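Local atomic coordinates of beta-fructofuranosidase (Bifidobacterium adolescentis, PDB entry 6NOB), a protein that probably hydrolyses terminal beta-fructofuranoside linkages, such as that of sucrose, as a glycoside hydrolase of family 32. Residues Pro361-Phe366 against Arg406-Asp411; Tyr265-Pro270 against Thr342-Lys347; Asp378-Gln381 against Thr386-Val389. All blocks are in the same frame, centred on the assembly; numbering follows the deposited sequence.

Contact 1 of 3, residues Pro361-Phe366 against Arg406-Asp411; sequences PVLADF and RWYAGD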
loop_
_atom_site.group_PDB
_atom_site.type_symbol
_atom_site.label_atom_id
_atom_site.label_comp_id
_atom_site.label_asym_id
_atom_site.label_seq_id
_atom_site.Cartn_x
_atom_site.Cartn_y
_atom_site.Cartn_z
ATOM N N PRO A 361 4.547 6.417 24.443
ATOM C CA PRO A 361 3.469 6.055 23.508
ATOM C C PRO A 361 2.456 7.182 23.385
ATOM O O PRO A 361 1.787 7.542 24.356
ATOM C CB PRO A 361 2.851 4.807 24.150
ATOM C CG PRO A 361 3.125 4.973 25.611
ATOM C CD PRO A 361 4.471 5.654 25.701
ATOM N N VAL A 362 2.346 7.745 22.178
ATOM C CA VAL A 362 1.337 8.771 21.938
ATOM C C VAL A 362 -0.056 8.154 21.926
ATOM O O VAL A 362 -1.049 8.836 22.213
ATOM C CB VAL A 362 1.641 9.524 20.625
ATOM C CG1 VAL A 362 1.417 8.623 19.422
ATOM C CG2 VAL A 362 0.799 10.787 20.515
ATOM N N LEU A 363 -0.155 6.862 21.618
ATOM C CA LEU A 363 -1.437 6.180 21.520
ATOM C C LEU A 363 -1.252 4.702 21.827
ATOM O O LEU A 363 -0.297 4.076 21.361
ATOM C CB LEU A 363 -2.053 6.352 20.124
ATOM C CG LEU A 363 -3.391 5.648 19.885
ATOM C CD1 LEU A 363 -4.482 6.288 20.725
ATOM C CD2 LEU A 363 -3.768 5.666 18.409
ATOM N N ALA A 364 -2.168 4.155 22.622
ATOM C CA ALA A 364 -2.264 2.721 22.851
ATOM C C ALA A 364 -3.724 2.322 22.704
ATOM O O ALA A 364 -4.608 2.995 23.245
ATOM C CB ALA A 364 -1.732 2.330 24.235
ATOM N N ASP A 365 -3.980 1.243 21.968
ATOM C CA ASP A 365 -5.343 0.803 21.674
ATOM C C ASP A 365 -5.711 -0.305 22.656
ATOM O O ASP A 365 -5.532 -1.491 22.379
ATOM C CB ASP A 365 -5.463 0.334 20.228
ATOM C CG ASP A 365 -6.908 0.221 19.766
ATOM O OD1 ASP A 365 -7.811 0.131 20.626
ATOM O OD2 ASP A 365 -7.141 0.208 18.539
ATOM N N PHE A 366 -6.241 0.089 23.816
ATOM C CA PHE A 366 -6.689 -0.899 24.790
ATOM C C PHE A 366 -8.037 -1.500 24.426
ATOM O O PHE A 366 -8.345 -2.611 24.871
ATOM C CB PHE A 366 -6.748 -0.285 26.189
ATOM C CG PHE A 366 -5.484 -0.471 26.972
ATOM C CD1 PHE A 366 -4.429 0.417 26.830
ATOM C CD2 PHE A 366 -5.337 -1.548 27.834
ATOM C CE1 PHE A 366 -3.256 0.243 27.542
ATOM C CE2 PHE A 366 -4.169 -1.730 28.549
ATOM C CZ PHE A 366 -3.128 -0.833 28.403
ATOM N N ARG A 406 -7.495 1.332 11.585
ATOM C CA ARG A 406 -8.308 2.181 12.446
ATOM C C ARG A 406 -7.768 3.606 12.452
ATOM O O ARG A 406 -6.551 3.818 12.459
ATOM C CB ARG A 406 -8.337 1.633 13.877
ATOM C CG ARG A 406 -9.382 2.267 14.770
ATOM C CD ARG A 406 -9.851 1.309 15.857
ATOM N NE ARG A 406 -11.117 1.745 16.441
ATOM C CZ ARG A 406 -12.312 1.439 15.947
ATOM N NH1 ARG A 406 -12.408 0.687 14.859
ATOM N NH2 ARG A 406 -13.414 1.886 16.539
ATOM N N TRP A 407 -8.675 4.583 12.454
ATOM C CA TRP A 407 -8.311 5.977 12.664
ATOM C C TRP A 407 -8.818 6.449 14.023
ATOM O O TRP A 407 -9.855 5.993 14.512
ATOM C CB TRP A 407 -8.850 6.891 11.551
ATOM C CG TRP A 407 -10.352 6.930 11.393
ATOM C CD1 TRP A 407 -11.094 6.242 10.477
ATOM C CD2 TRP A 407 -11.286 7.717 12.152
ATOM N NE1 TRP A 407 -12.426 6.541 10.623
ATOM C CE2 TRP A 407 -12.572 7.442 11.644
ATOM C CE3 TRP A 407 -11.159 8.618 13.214
ATOM C CZ2 TRP A 407 -13.724 8.039 12.160
ATOM C CZ3 TRP A 407 -12.307 9.207 13.728
ATOM C CH2 TRP A 407 -13.571 8.913 13.200
ATOM N N TYR A 408 -8.065 7.366 14.627
ATOM C CA TYR A 408 -8.386 7.921 15.938
ATOM C C TYR A 408 -8.220 9.431 15.862
ATOM O O TYR A 408 -7.141 9.915 15.509
ATOM C CB TYR A 408 -7.477 7.349 17.034
ATOM C CG TYR A 408 -7.191 5.863 16.950
ATOM C CD1 TYR A 408 -6.301 5.354 16.010
ATOM C CD2 TYR A 408 -7.786 4.971 17.836
ATOM C CE1 TYR A 408 -6.032 4.004 15.941
ATOM C CE2 TYR A 408 -7.520 3.617 17.775
ATOM C CZ TYR A 408 -6.642 3.138 16.826
ATOM O OH TYR A 408 -6.372 1.790 16.760
ATOM N N ALA A 409 -9.272 10.172 16.201
ATOM C CA ALA A 409 -9.272 11.624 16.092
ATOM C C ALA A 409 -9.466 12.258 17.464
ATOM O O ALA A 409 -10.271 11.782 18.270
ATOM C CB ALA A 409 -10.366 12.108 15.133
ATOM N N GLY A 410 -8.732 13.334 17.719
ATOM C CA GLY A 410 -8.837 14.003 19.001
ATOM C C GLY A 410 -7.852 15.144 19.118
ATOM O O GLY A 410 -7.399 15.700 18.115
ATOM N N ASP A 411 -7.526 15.490 20.360
ATOM C CA ASP A 411 -6.626 16.593 20.665
ATOM C C ASP A 411 -5.319 16.051 21.226
ATOM O O ASP A 411 -5.326 15.252 22.169
ATOM C CB ASP A 411 -7.263 17.559 21.665
ATOM C CG ASP A 411 -8.669 17.961 21.272
ATOM O OD1 ASP A 411 -8.930 18.118 20.061
ATOM O OD2 ASP A 411 -9.516 18.119 22.176
#

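Contact 2 of 3, residues Tyr265-Pro270 against Thr342-Lys347; sequences YDFRDP and TLFSAK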
loop_
_atom_site.group_PDB
_atom_site.type_symbol
_atom_site.label_atom_id
_atom_site.label_comp_id
_atom_site.label_asym_id
_atom_site.label_seq_id
_atom_site.Cartn_x
_atom_site.Cartn_y
_atom_site.Cartn_z
ATOM N N TYR A 265 9.540 -6.732 19.882
ATOM C CA TYR A 265 10.494 -6.910 18.792
ATOM C C TYR A 265 9.959 -6.329 17.491
ATOM O O TYR A 265 10.733 -5.814 16.675
ATOM C CB TYR A 265 10.832 -8.390 18.626
ATOM C CG TYR A 265 11.662 -8.948 19.759
ATOM C CD1 TYR A 265 12.787 -8.273 20.220
ATOM C CD2 TYR A 265 11.318 -10.147 20.373
ATOM C CE1 TYR A 265 13.548 -8.780 21.261
ATOM C CE2 TYR A 265 12.069 -10.659 21.412
ATOM C CZ TYR A 265 13.183 -9.973 21.851
ATOM O OH TYR A 265 13.934 -10.484 22.883
ATOM N N ASP A 266 8.645 -6.399 17.281
ATOM C CA ASP A 266 8.001 -5.668 16.197
ATOM C C ASP A 266 8.076 -4.173 16.491
ATOM O O ASP A 266 7.476 -3.692 17.458
ATOM C CB ASP A 266 6.548 -6.114 16.049
ATOM C CG ASP A 266 6.415 -7.603 15.788
ATOM O OD1 ASP A 266 6.766 -8.039 14.673
ATOM O OD2 ASP A 266 5.960 -8.335 16.697
ATOM N N PHE A 267 8.810 -3.441 15.655
ATOM C CA PHE A 267 9.089 -2.031 15.899
ATOM C C PHE A 267 9.429 -1.380 14.565
ATOM O O PHE A 267 10.608 -1.267 14.213
ATOM C CB PHE A 267 10.232 -1.901 16.914
ATOM C CG PHE A 267 10.773 -0.505 17.073
ATOM C CD1 PHE A 267 9.983 0.509 17.590
ATOM C CD2 PHE A 267 12.091 -0.219 16.746
ATOM C CE1 PHE A 267 10.489 1.790 17.751
ATOM C CE2 PHE A 267 12.602 1.054 16.908
ATOM C CZ PHE A 267 11.797 2.061 17.409
ATOM N N ARG A 268 8.417 -0.963 13.802
ATOM C CA ARG A 268 8.631 -0.713 12.383
ATOM C C ARG A 268 7.699 0.375 11.860
ATOM O O ARG A 268 6.850 0.912 12.580
ATOM C CB ARG A 268 8.441 -2.004 11.586
ATOM C CG ARG A 268 7.057 -2.616 11.704
ATOM C CD ARG A 268 6.932 -3.811 10.766
ATOM N NE ARG A 268 5.795 -4.666 11.092
ATOM C CZ ARG A 268 5.826 -5.634 12.001
ATOM N NH1 ARG A 268 6.939 -5.869 12.685
ATOM N NH2 ARG A 268 4.743 -6.365 12.229
ATOM N N ASP A 269 7.885 0.693 10.576
ATOM C CA ASP A 269 7.065 1.593 9.772
ATOM C C ASP A 269 7.109 3.027 10.297
ATOM O O ASP A 269 6.061 3.596 10.630
ATOM C CB ASP A 269 5.622 1.086 9.724
ATOM C CG ASP A 269 5.525 -0.378 9.324
ATOM O OD1 ASP A 269 6.456 -0.887 8.661
ATOM O OD2 ASP A 269 4.514 -1.023 9.675
ATOM N N PRO A 270 8.283 3.656 10.354
ATOM C CA PRO A 270 8.357 5.018 10.898
ATOM C C PRO A 270 7.666 6.016 9.986
ATOM O O PRO A 270 7.814 5.974 8.763
ATOM C CB PRO A 270 9.862 5.289 10.972
ATOM C CG PRO A 270 10.431 4.450 9.874
ATOM C CD PRO A 270 9.587 3.201 9.837
ATOM N N THR A 342 4.671 4.295 19.433
ATOM C CA THR A 342 5.750 4.925 20.174
ATOM C C THR A 342 6.234 6.166 19.436
ATOM O O THR A 342 6.572 6.104 18.249
ATOM C CB THR A 342 6.890 3.934 20.393
ATOM O OG1 THR A 342 7.028 3.099 19.236
ATOM C CG2 THR A 342 6.605 3.073 21.616
ATOM N N LEU A 343 6.254 7.292 20.142
ATOM C CA LEU A 343 6.562 8.589 19.558
ATOM C C LEU A 343 8.011 8.972 19.832
ATOM O O LEU A 343 8.513 8.793 20.946
ATOM C CB LEU A 343 5.623 9.661 20.115
ATOM C CG LEU A 343 5.657 11.032 19.441
ATOM C CD1 LEU A 343 5.209 10.935 17.994
ATOM C CD2 LEU A 343 4.792 12.018 20.206
ATOM N N PHE A 344 8.677 9.498 18.804
ATOM C CA PHE A 344 10.038 10.003 18.897
ATOM C C PHE A 344 10.104 11.389 18.273
ATOM O O PHE A 344 9.307 11.733 17.397
ATOM C CB PHE A 344 11.044 9.086 18.189
ATOM C CG PHE A 344 11.109 7.694 18.750
ATOM C CD1 PHE A 344 10.203 6.725 18.348
ATOM C CD2 PHE A 344 12.091 7.350 19.664
ATOM C CE1 PHE A 344 10.269 5.443 18.856
ATOM C CE2 PHE A 344 12.161 6.070 20.177
ATOM C CZ PHE A 344 11.250 5.114 19.773
ATOM N N SER A 345 11.073 12.188 18.720
ATOM C CA SER A 345 11.258 13.522 18.166
ATOM C C SER A 345 12.741 13.837 18.039
ATOM O O SER A 345 13.566 13.359 18.820
ATOM C CB SER A 345 10.587 14.606 19.019
ATOM O OG SER A 345 11.156 14.663 20.310
ATOM N N ALA A 346 13.062 14.663 17.045
ATOM C CA ALA A 346 14.425 15.107 16.797
ATOM C C ALA A 346 14.426 16.593 16.471
ATOM O O ALA A 346 13.505 17.094 15.818
ATOM C CB ALA A 346 15.070 14.322 15.649
ATOM N N LYS A 347 15.465 17.292 16.920
ATOM C CA LYS A 347 15.583 18.717 16.640
ATOM C C LYS A 347 15.949 18.942 15.179
ATOM O O LYS A 347 16.915 18.362 14.672
ATOM C CB LYS A 347 16.629 19.357 17.550
ATOM C CG LYS A 347 16.734 20.864 17.385
ATOM C CD LYS A 347 16.950 21.561 18.719
ATOM C CE LYS A 347 16.764 23.067 18.591
ATOM N NZ LYS A 347 17.926 23.824 19.139
#

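Contact 3 of 3, residues Asp378-Gln381 against Thr386-Val389; sequences DLFQ and TVAV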
loop_
_atom_site.group_PDB
_atom_site.type_symbol
_atom_site.label_atom_id
_atom_site.label_comp_id
_atom_site.label_asym_id
_atom_site.label_seq_id
_atom_site.Cartn_x
_atom_site.Cartn_y
_atom_site.Cartn_z
ATOM N N ASP A 378 0.535 6.391 11.471
ATOM C CA ASP A 378 0.588 7.728 10.903
ATOM C C ASP A 378 -0.027 8.689 11.908
ATOM O O ASP A 378 -1.006 8.350 12.579
ATOM C CB ASP A 378 -0.150 7.804 9.560
ATOM C CG ASP A 378 0.375 8.915 8.665
ATOM O OD1 ASP A 378 1.050 9.831 9.182
ATOM O OD2 ASP A 378 0.116 8.871 7.442
ATOM N N LEU A 379 0.563 9.876 12.017
ATOM C CA LEU A 379 0.085 10.903 12.935
ATOM C C LEU A 379 0.166 12.240 12.221
ATOM O O LEU A 379 1.250 12.652 11.797
ATOM C CB LEU A 379 0.908 10.925 14.226
ATOM C CG LEU A 379 0.409 11.838 15.346
ATOM C CD1 LEU A 379 -0.903 11.322 15.920
ATOM C CD2 LEU A 379 1.464 11.963 16.431
ATOM N N PHE A 380 -0.975 12.906 12.076
ATOM C CA PHE A 380 -1.029 14.171 11.362
ATOM C C PHE A 380 -2.198 14.982 11.897
ATOM O O PHE A 380 -2.990 14.507 12.716
ATOM C CB PHE A 380 -1.161 13.950 9.851
ATOM C CG PHE A 380 -2.326 13.082 9.468
ATOM C CD1 PHE A 380 -3.573 13.638 9.227
ATOM C CD2 PHE A 380 -2.176 11.707 9.358
ATOM C CE1 PHE A 380 -4.650 12.837 8.881
ATOM C CE2 PHE A 380 -3.248 10.902 9.011
ATOM C CZ PHE A 380 -4.487 11.467 8.773
ATOM N N GLN A 381 -2.301 16.220 11.415
ATOM C CA GLN A 381 -3.393 17.111 11.772
ATOM C C GLN A 381 -4.078 17.607 10.508
ATOM O O GLN A 381 -3.413 17.944 9.524
ATOM C CB GLN A 381 -2.895 18.293 12.604
ATOM C CG GLN A 381 -2.552 17.904 14.027
ATOM C CD GLN A 381 -1.815 18.986 14.774
ATOM O OE1 GLN A 381 -1.399 19.988 14.193
ATOM N NE2 GLN A 381 -1.642 18.788 16.074
ATOM N N THR A 386 -6.137 16.447 15.472
ATOM C CA THR A 386 -5.057 15.474 15.356
ATOM C C THR A 386 -5.637 14.090 15.089
ATOM O O THR A 386 -6.588 13.669 15.756
ATOM C CB THR A 386 -4.206 15.451 16.626
ATOM O OG1 THR A 386 -3.580 16.728 16.815
ATOM C CG2 THR A 386 -3.127 14.377 16.527
ATOM N N VAL A 387 -5.063 13.384 14.116
ATOM C CA VAL A 387 -5.559 12.082 13.687
ATOM C C VAL A 387 -4.416 11.079 13.722
ATOM O O VAL A 387 -3.331 11.348 13.192
ATOM C CB VAL A 387 -6.171 12.140 12.274
ATOM C CG1 VAL A 387 -6.679 10.766 11.859
ATOM C CG2 VAL A 387 -7.292 13.173 12.214
ATOM N N ALA A 388 -4.659 9.924 14.338
ATOM C CA ALA A 388 -3.752 8.787 14.276
ATOM C C ALA A 388 -4.411 7.658 13.495
ATOM O O ALA A 388 -5.612 7.407 13.642
ATOM C CB ALA A 388 -3.362 8.298 15.674
ATOM N N VAL A 389 -3.622 6.990 12.656
ATOM C CA VAL A 389 -4.092 5.904 11.802
ATOM C C VAL A 389 -3.125 4.736 11.941
ATOM O O VAL A 389 -1.906 4.925 11.869
ATOM C CB VAL A 389 -4.202 6.347 10.328
ATOM C CG1 VAL A 389 -4.671 5.199 9.459
ATOM C CG2 VAL A 389 -5.143 7.537 10.190
#

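Contact 1 of 3, residues Pro361-Phe366 against Arg406-Asp411
Strand 363-365, with Leu363 and Asp365 facing Tyr408, runs at 129° to strand 406-411, and the axes come no closer than 10.4 Å, so the two backbones share no hydrogen bonds. They belong to neighbouring blades of the beta-propeller characteristic of family 32, and the case illustrates how side chains can bridge two blades where the backbones stand apart. Tyr408 does most of the bridging. CD2 of Leu363 lies over one face of its ring, 3.7 Å from the centroid, a CH-pi contact displaced toward the CD1 rim. Leu363 reaches there because its CG lies anti to the backbone N (chi1 179°), which sends the isobutyl group out across the interface. Two residues further on, Asp365 approaches from the edge of the same ring, its carboxylate turned almost perpendicular to the ring plane. One tyrosine thus has an apolar neighbour over a face and an acidic one at its phenol end, both within buried surroundings. The phenol has a second hydrogen-bond partner in Tyr374 OH, and Asp365 OD2 one in His368 ND1, which should help hold both groups in place. The central bond is short: Tyr408 OH donates to Asp365 OD2 at 2.5 Å, from above the carboxylate plane.

Contact 2 of 3, residues Tyr265-Pro270 against Thr342-Lys347
Phe267 reaches toward Thr342 and Phe344 with the far end of its ring alone. Its CB is still 6.4 Å from Thr342 OG1, and the direct contact develops only further out. With CG anti to the backbone N (chi1 170°), the ring swings toward segment 342-347, and CD1 comes within 4.3 Å of Thr342 OG1. At CE1 two neighbours converge near the plane of the phenylalanine ring: the threonine hydroxyl, 4.0 Å from CE1, and CE1 of Phe344, 3.8 Å from it. CZ completes the approach, 3.9 Å from Phe344 CZ. The two phenylalanines come from opposite directions, their planes 63° apart and their centroids separated by 6.0 Å, an oblique pairing in which the outer carbons do the touching.

The spacing follows from the sheet. Strand 285-295 runs between strands 268-273 and 337-347 in this propeller blade, so the contact spans next-but-one strands and its side chains must pass over the middle one. Thr290 of that strand touches both Phe267 and Phe344, and its OG1 is hydrogen-bonded to Thr342 OG1, the polar partner that the phenylalanine edge cannot offer.

Immediately after Phe267 comes Arg268-Asp269-Pro270, the Arg-Asp-Pro sequence motif of family 32, which in relatives lines the active-site pocket. Arg268 turns back to Asp266, and its NH1 donates to Asp266 OD1 at 2.9 Å, nearly straight at 173° and within the guanidinium plane. The same arginine also forms salt bridges through NH1 with Glu236 and through NH2 with Glu375. Glu236 OE1 in addition accepts the backbone N-H of Phe267, tying the base of the aromatic side chain to this charged group.

Contact 3 of 3, residues Asp378-Gln381 against Thr386-Val389
Phe380 and Val387 form the apolar centre, lying side by side and pointing the same way from one face of the hairpin formed by strands 377-382 and 385-396. Val387 CB sits over the phenylalanine ring, 4.2 Å from its centroid in a CH-pi contact. The ring is brought there by its first torsion, 55°, which sets CG between the backbone N and the carbonyl carbon and leans the ring toward the partner strand, alongside Val387. Elsewhere on the ring, CE2 meets Val389 CG2 obliquely at 4.0 Å. On the reverse face Leu379 extends CD1 to Ala388 CB, 3.9 Å away, and to the methyl CG2 of Thr386.

Between these layers the antiparallel backbones join. The hydrogen-bonded pair Phe380-Val387 has two nearly straight bonds, Val387 N to Phe380 O being the shorter at 2.7 Å. Asp378 pairs with Val389 less evenly: Val389 N to Asp378 O is sound, whereas the return bond from Asp378 N is weak. Asp378 directs its OD2 elsewhere, to Ser440 OG of strand 435-442.

At the polar edge Gln381 NE2 donates to Thr386 OG1 at 2.9 Å, while Gln381 OE1 accepts from Gly277 N. With both ends of its amide engaged, the glutamine probably has a fixed flip, and the non-hydrogen-bonded pair Gln381-Thr386 gains through side chains the cross-strand bond its backbone lacks.

Together the contacts show three ways of joining strands in a propeller. Contact 3 unites adjacent strands, contact 2 passes over an intervening strand of the preceding blade, and contact 1 links these two blades. All three are buried, though Gln381 at the end of contact 3 is partly exposed. Backbone bonds dominate only in contact 3; contact 2 relies on an oblique meeting of two phenylalanines, and contact 1 on a single tyrosine. Contacts 1 and 3 share a sheet, where Tyr408 N probably bonds to Ala388 O, 2.6 Å away. Contacts 1 and 2 meet through Val362 and Leu343 on neighbouring strands, and contacts 2 and 3 through Leu343 and Leu379.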